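Long-range contacts in aldehyde dehydrogenase (Staphylococcus aureus, PDB 6K0Z), which probably catalyses the NAD-dependent oxidation of 4,4'-diaponeurosporen-4-al to 4,4'-diaponeurosporenoic acid in the biosynthesis of the carotenoid staphyloxanthin: residues 289-294 / 322-327; 56-61 / 150-155. The protein carries 1 engineered substitution. All coordinates share one frame; numbering follows the deposited sequence.

Interaction 1 of 2, residues 289-294 / 322-327; sequences YGRIVN and ERYIEP
Ile292 N donates to Arg323 O over 3.2 Å in an almost straight bond (172°), the one backbone hydrogen bond joining 289-294 to 322-327, whose end-to-end directions lie 125° apart. It fixes an irregular loop, the one leading into helix 295-307, against the start of strand 324-330, which pairs in parallel with strand 348-354 in one of the two large mixed sheets of this aldehyde dehydrogenase fold. Arg291 suits the partly exposed side because its long chain, bent at chi2, brings a flat cation over the strand. Tyr324 CD1 lies over the centre of one guanidinium face, 3.4 Å from Arg291 CZ, with the two planes 67° apart. Turning of the guanidinium is limited by Arg291 NH1, which donates to Gly290 O at 2.6 Å. At the guanidinium's edge, Glu322 OE1 forms only a long salt bridge, 3.8 Å from Arg291 NE, while Glu322 OE2 is hydrogen-bonded to Gln284. Arg323 lays its aliphatic CB and CG on Ile292 O, CB at 3.5 Å, and its NE bonds to Glu320 O. Tyr289 serves the buried side, offering a broad apolar ring with a polar end. Its CE2 comes within 3.5 Å of Tyr324 CE1, the rings meeting rim to rim and nearly perpendicular, and its CZ touches Pro327 CD at 3.5 Å. The hydroxyl is directed at Ile325 O at the ring's edge, and probably donates to it, though the modelled separation is doubtfully short. Both isoleucines also pack on Leu301 of helix 295-307: Ile292 CG1 lies 4.1 Å from Ile325 CG1.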
loop_
_atom_site.group_PDB
_atom_site.type_symbol
_atom_site.label_atom_id
_atom_site.label_comp_id
_atom_site.label_asym_id
_atom_site.label_seq_id
_atom_site.Cartn_x
_atom_site.Cartn_y
_atom_site.Cartn_z
ATOM N N TYR A 289 -2.432 20.507 31.310
ATOM C CA TYR A 289 -1.702 19.252 31.377
ATOM C C TYR A 289 -2.698 18.136 31.654
ATOM O O TYR A 289 -3.544 18.274 32.543
ATOM C CB TYR A 289 -0.616 19.322 32.465
ATOM C CG TYR A 289 0.153 18.037 32.661
ATOM C CD1 TYR A 289 1.091 17.614 31.730
ATOM C CD2 TYR A 289 -0.060 17.246 33.783
ATOM C CE1 TYR A 289 1.789 16.432 31.906
ATOM C CE2 TYR A 289 0.631 16.066 33.969
ATOM C CZ TYR A 289 1.553 15.663 33.028
ATOM O OH TYR A 289 2.237 14.486 33.225
ATOM N N GLY A 290 -2.600 17.043 30.890
ATOM C CA GLY A 290 -3.582 15.976 30.912
ATOM C C GLY A 290 -3.330 14.920 31.972
ATOM O O GLY A 290 -2.547 15.107 32.905
ATOM N N ARG A 291 -4.013 13.788 31.818
ATOM C CA ARG A 291 -3.975 12.719 32.809
ATOM C C ARG A 291 -3.825 11.373 32.110
ATOM O O ARG A 291 -4.019 11.249 30.899
ATOM C CB ARG A 291 -5.234 12.728 33.683
ATOM C CG ARG A 291 -5.387 13.968 34.544
ATOM C CD ARG A 291 -4.231 14.076 35.515
ATOM N NE ARG A 291 -4.337 15.239 36.391
ATOM C CZ ARG A 291 -3.756 16.407 36.146
ATOM N NH1 ARG A 291 -3.033 16.569 35.045
ATOM N NH2 ARG A 291 -3.892 17.412 36.998
ATOM N N ILE A 292 -3.483 10.352 32.895
ATOM C CA ILE A 292 -3.324 8.998 32.372
ATOM C C ILE A 292 -4.701 8.378 32.171
ATOM O O ILE A 292 -5.608 8.567 32.990
ATOM C CB ILE A 292 -2.453 8.156 33.323
ATOM C CG1 ILE A 292 -1.062 8.776 33.454
ATOM C CG2 ILE A 292 -2.343 6.715 32.840
ATOM C CD1 ILE A 292 -0.433 9.133 32.135
ATOM N N VAL A 293 -4.859 7.624 31.077
ATOM C CA VAL A 293 -6.172 7.120 30.688
ATOM C C VAL A 293 -6.816 6.234 31.744
ATOM O O VAL A 293 -8.044 6.109 31.767
ATOM C CB VAL A 293 -6.088 6.350 29.351
ATOM C CG1 VAL A 293 -5.527 4.950 29.571
ATOM C CG2 VAL A 293 -7.467 6.255 28.709
ATOM N N ASN A 294 -6.033 5.607 32.619
ATOM C CA ASN A 294 -6.612 4.523 33.395
ATOM C C ASN A 294 -5.708 4.142 34.558
ATOM O O ASN A 294 -4.497 4.380 34.547
ATOM C CB ASN A 294 -6.873 3.297 32.506
ATOM C CG ASN A 294 -7.760 2.261 33.175
ATOM O OD1 ASN A 294 -7.715 1.077 32.829
ATOM N ND2 ASN A 294 -8.590 2.701 34.126
ATOM N N GLU A 322 -6.747 10.955 40.767
ATOM C CA GLU A 322 -6.969 11.616 39.488
ATOM C C GLU A 322 -5.969 11.164 38.427
ATOM O O GLU A 322 -5.806 11.836 37.402
ATOM C CB GLU A 322 -6.947 13.138 39.648
ATOM C CG GLU A 322 -5.608 13.734 40.002
ATOM C CD GLU A 322 -5.648 15.251 39.985
ATOM O OE1 GLU A 322 -6.608 15.816 39.412
ATOM O OE2 GLU A 322 -4.725 15.875 40.545
ATOM N N ARG A 323 -5.315 10.021 38.650
ATOM C CA ARG A 323 -4.406 9.416 37.678
ATOM C C ARG A 323 -3.363 10.424 37.209
ATOM O O ARG A 323 -3.112 10.595 36.014
ATOM C CB ARG A 323 -5.178 8.835 36.496
ATOM C CG ARG A 323 -6.431 8.089 36.902
ATOM C CD ARG A 323 -6.098 6.828 37.677
ATOM N NE ARG A 323 -7.075 6.560 38.732
ATOM C CZ ARG A 323 -8.285 6.037 38.538
ATOM N NH1 ARG A 323 -9.083 5.840 39.578
ATOM N NH2 ARG A 323 -8.699 5.709 37.316
ATOM N N TYR A 324 -2.762 11.109 38.174
ATOM C CA TYR A 324 -1.784 12.146 37.892
ATOM C C TYR A 324 -0.380 11.569 37.914
ATOM O O TYR A 324 -0.026 10.824 38.830
ATOM C CB TYR A 324 -1.884 13.273 38.913
ATOM C CG TYR A 324 -0.852 14.352 38.709
ATOM C CD1 TYR A 324 -0.929 15.213 37.622
ATOM C CD2 TYR A 324 0.194 14.518 39.604
ATOM C CE1 TYR A 324 0.008 16.209 37.430
ATOM C CE2 TYR A 324 1.137 15.514 39.422
ATOM C CZ TYR A 324 1.038 16.358 38.332
ATOM O OH TYR A 324 1.971 17.353 38.141
ATOM N N ILE A 325 0.411 11.908 36.902
ATOM C CA ILE A 325 1.852 11.703 36.927
ATOM C C ILE A 325 2.495 12.958 36.365
ATOM O O ILE A 325 2.075 13.456 35.315
ATOM C CB ILE A 325 2.295 10.472 36.122
ATOM C CG1 ILE A 325 1.521 9.233 36.564
ATOM C CG2 ILE A 325 3.787 10.253 36.294
ATOM C CD1 ILE A 325 2.099 7.947 36.051
ATOM N N GLU A 326 3.496 13.467 37.051
ATOM C CA GLU A 326 4.013 14.758 36.642
ATOM C C GLU A 326 5.125 14.596 35.622
ATOM O O GLU A 326 5.762 13.539 35.536
ATOM C CB GLU A 326 4.530 15.537 37.850
ATOM C CG GLU A 326 5.339 14.735 38.841
ATOM C CD GLU A 326 5.737 15.566 40.045
ATOM O OE1 GLU A 326 5.409 15.166 41.177
ATOM O OE2 GLU A 326 6.380 16.620 39.863
ATOM N N PRO A 327 5.365 15.637 34.817
ATOM C CA PRO A 327 6.538 15.644 33.939
ATOM C C PRO A 327 7.823 15.273 34.660
ATOM O O PRO A 327 8.454 16.109 35.314
ATOM C CB PRO A 327 6.571 17.088 33.432
ATOM C CG PRO A 327 5.145 17.482 33.392
ATOM C CD PRO A 327 4.486 16.792 34.562
#

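Interaction 2 of 2, residues 56-61 / 150-155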
loop_
_atom_site.group_PDB
_atom_site.type_symbol
_atom_site.label_atom_id
_atom_site.label_comp_id
_atom_site.label_asym_id
_atom_site.label_seq_id
_atom_site.Cartn_x
_atom_site.Cartn_y
_atom_site.Cartn_z
ATOM N N TYR A 56 -12.386 15.106 28.569
ATOM C CA TYR A 56 -11.874 15.504 29.875
ATOM C C TYR A 56 -12.115 14.427 30.930
ATOM O O TYR A 56 -11.236 14.185 31.763
ATOM C CB TYR A 56 -12.473 16.836 30.324
ATOM C CG TYR A 56 -11.925 17.274 31.670
ATOM C CD1 TYR A 56 -10.735 17.991 31.759
ATOM C CD2 TYR A 56 -12.583 16.950 32.850
ATOM C CE1 TYR A 56 -10.221 18.381 32.983
ATOM C CE2 TYR A 56 -12.077 17.335 34.079
ATOM C CZ TYR A 56 -10.894 18.052 34.140
ATOM O OH TYR A 56 -10.381 18.445 35.357
ATOM N N THR A 57 -13.290 13.777 30.936
ATOM C CA THR A 57 -13.521 12.769 31.969
ATOM C C THR A 57 -12.716 11.498 31.714
ATOM O O THR A 57 -12.399 10.765 32.658
ATOM C CB THR A 57 -15.006 12.402 32.110
ATOM O OG1 THR A 57 -15.391 11.491 31.068
ATOM C CG2 THR A 57 -15.918 13.616 32.161
ATOM N N ASP A 58 -12.384 11.208 30.457
ATOM C CA ASP A 58 -11.627 10.001 30.148
ATOM C C ASP A 58 -10.120 10.216 30.171
ATOM O O ASP A 58 -9.383 9.308 30.576
ATOM C CB ASP A 58 -12.031 9.451 28.779
ATOM C CG ASP A 58 -13.437 8.887 28.767
ATOM O OD1 ASP A 58 -13.953 8.511 29.846
ATOM O OD2 ASP A 58 -14.014 8.784 27.664
ATOM N N LEU A 59 -9.645 11.394 29.750
ATOM C CA LEU A 59 -8.215 11.642 29.605
ATOM C C LEU A 59 -7.739 12.912 30.299
ATOM O O LEU A 59 -6.588 13.318 30.082
ATOM C CB LEU A 59 -7.833 11.713 28.126
ATOM C CG LEU A 59 -8.020 10.436 27.315
ATOM C CD1 LEU A 59 -8.081 10.763 25.835
ATOM C CD2 LEU A 59 -6.868 9.513 27.605
ATOM N N GLY A 60 -8.581 13.553 31.111
ATOM C CA GLY A 60 -8.217 14.797 31.764
ATOM C C GLY A 60 -7.763 15.841 30.767
ATOM O O GLY A 60 -6.967 16.728 31.086
ATOM N N LYS A 61 -8.264 15.734 29.542
ATOM C CA LYS A 61 -7.773 16.550 28.442
ATOM C C LYS A 61 -8.472 17.901 28.450
ATOM O O LYS A 61 -9.693 17.975 28.272
ATOM C CB LYS A 61 -7.992 15.826 27.117
ATOM C CG LYS A 61 -6.995 16.229 26.041
ATOM C CD LYS A 61 -7.270 15.550 24.710
ATOM C CE LYS A 61 -6.737 14.131 24.683
ATOM N NZ LYS A 61 -6.354 13.713 23.305
ATOM N N THR A 150 -11.630 4.523 26.713
ATOM C CA THR A 150 -12.256 5.829 26.873
ATOM C C THR A 150 -13.747 5.674 26.598
ATOM O O THR A 150 -14.219 6.020 25.506
ATOM C CB THR A 150 -11.625 6.853 25.932
ATOM O OG1 THR A 150 -11.760 6.401 24.581
ATOM C CG2 THR A 150 -10.145 7.030 26.249
ATOM N N PRO A 151 -14.516 5.169 27.568
ATOM C CA PRO A 151 -15.878 4.694 27.253
ATOM C C PRO A 151 -16.854 5.803 26.900
ATOM O O PRO A 151 -17.691 5.622 26.005
ATOM C CB PRO A 151 -16.297 3.960 28.539
ATOM C CG PRO A 151 -15.022 3.833 29.372
ATOM C CD PRO A 151 -14.179 4.995 28.989
ATOM N N ASN A 152 -16.792 6.938 27.590
ATOM C CA ASN A 152 -17.735 8.010 27.300
ATOM C C ASN A 152 -17.452 8.634 25.943
ATOM O O ASN A 152 -18.387 8.976 25.209
ATOM C CB ASN A 152 -17.697 9.055 28.409
ATOM C CG ASN A 152 -18.061 8.469 29.764
ATOM O OD1 ASN A 152 -17.277 8.531 30.712
ATOM N ND2 ASN A 152 -19.257 7.891 29.859
ATOM N N VAL A 153 -16.174 8.767 25.577
ATOM C CA VAL A 153 -15.851 9.197 24.219
ATOM C C VAL A 153 -16.434 8.218 23.214
ATOM O O VAL A 153 -17.028 8.620 22.205
ATOM C CB VAL A 153 -14.332 9.350 24.038
ATOM C CG1 VAL A 153 -14.031 9.664 22.597
ATOM C CG2 VAL A 153 -13.805 10.448 24.921
ATOM N N ALA A 154 -16.304 6.919 23.492
ATOM C CA ALA A 154 -16.816 5.899 22.584
ATOM C C ALA A 154 -18.314 6.068 22.342
ATOM O O ALA A 154 -18.776 6.036 21.196
ATOM C CB ALA A 154 -16.512 4.509 23.142
ATOM N N ARG A 155 -19.087 6.255 23.415
ATOM C CA ARG A 155 -20.534 6.388 23.282
ATOM C C ARG A 155 -20.938 7.703 22.633
ATOM O O ARG A 155 -21.897 7.736 21.850
ATOM C CB ARG A 155 -21.203 6.278 24.642
ATOM C CG ARG A 155 -22.672 6.621 24.562
ATOM C CD ARG A 155 -23.502 5.432 24.123
ATOM N NE ARG A 155 -22.872 4.181 24.503
ATOM C CZ ARG A 155 -23.242 3.484 25.576
ATOM N NH1 ARG A 155 -22.612 2.346 25.873
ATOM N NH2 ARG A 155 -24.232 3.907 26.387
#
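The carboxylate of Asp58 and the amide of Asn152 have planes just 9° apart, and backbone and ring atoms of the opposite segment, Thr150 CA and Pro151 CD, rise over one and the same face of the carboxylate. Asp58 OD1 is 3.6 Å from Pro151 CD. The other oxygen points at the amino end of helix 151-164: Val153 N donates to Asp58 OD2 at 3.0 Å with an angle of 162°, meeting the oxygen nearly along its C-O axis. Asn152 N lies 3.3 Å from that same OD2. The group arrives there from the last turn of helix 48-59 because Asp58 CG stands beside its own backbone N (chi1 -69°), which directs the short side chain across to the neighbouring helix.

Each residue type has its reason. Proline fits the first helical position, where a backbone N-H has no acceptor within the helix. Thr150 precedes it at the N-cap position, yet its side chain makes no capping bond; instead its methyl CG2 packs 4.2 Å from Leu59 CG, while Leu59 reaches on to Val293. Thr57 OG1 lies beside Asn152 OD1 at 3.5 Å. Val153 CG2 is pressed close to Asp58 OD2, at 3.2 Å, and its apolar neighbours are Ala54, Leu55 and Pro124.

Asp58 OD1 and Asn152 OD1, both acceptors, are near each other without bonding. An anionic carboxylate at the positive end of a helix dipole should be stabilised, so Asp58 is probably ionised, and its negative charge would offset the partial positive charge of the N-H groups in that first turn.

Overall arrangement
The two contacts lie on the same side of the chain's centre, about 13 Å apart between their centres, and touch through Arg291 and Val293 on one side and Leu59, Gly60 and Thr150 on the other. Arg291 N probably donates to Leu59 O, 3.1 Å away, so the loop of interaction 1 receives the end of helix 48-59 from interaction 2. Interaction 1 has five of ten touching residues buried and none exposed, whereas interaction 2, with four of seven buried and three exposed, has a rim nearer the surface. Interaction 1 sets a loop on a strand, combining a backbone bond with aromatic, aliphatic and cationic side chains; the smaller interaction 2 joins two helices mainly through one carboxylate at a helix start.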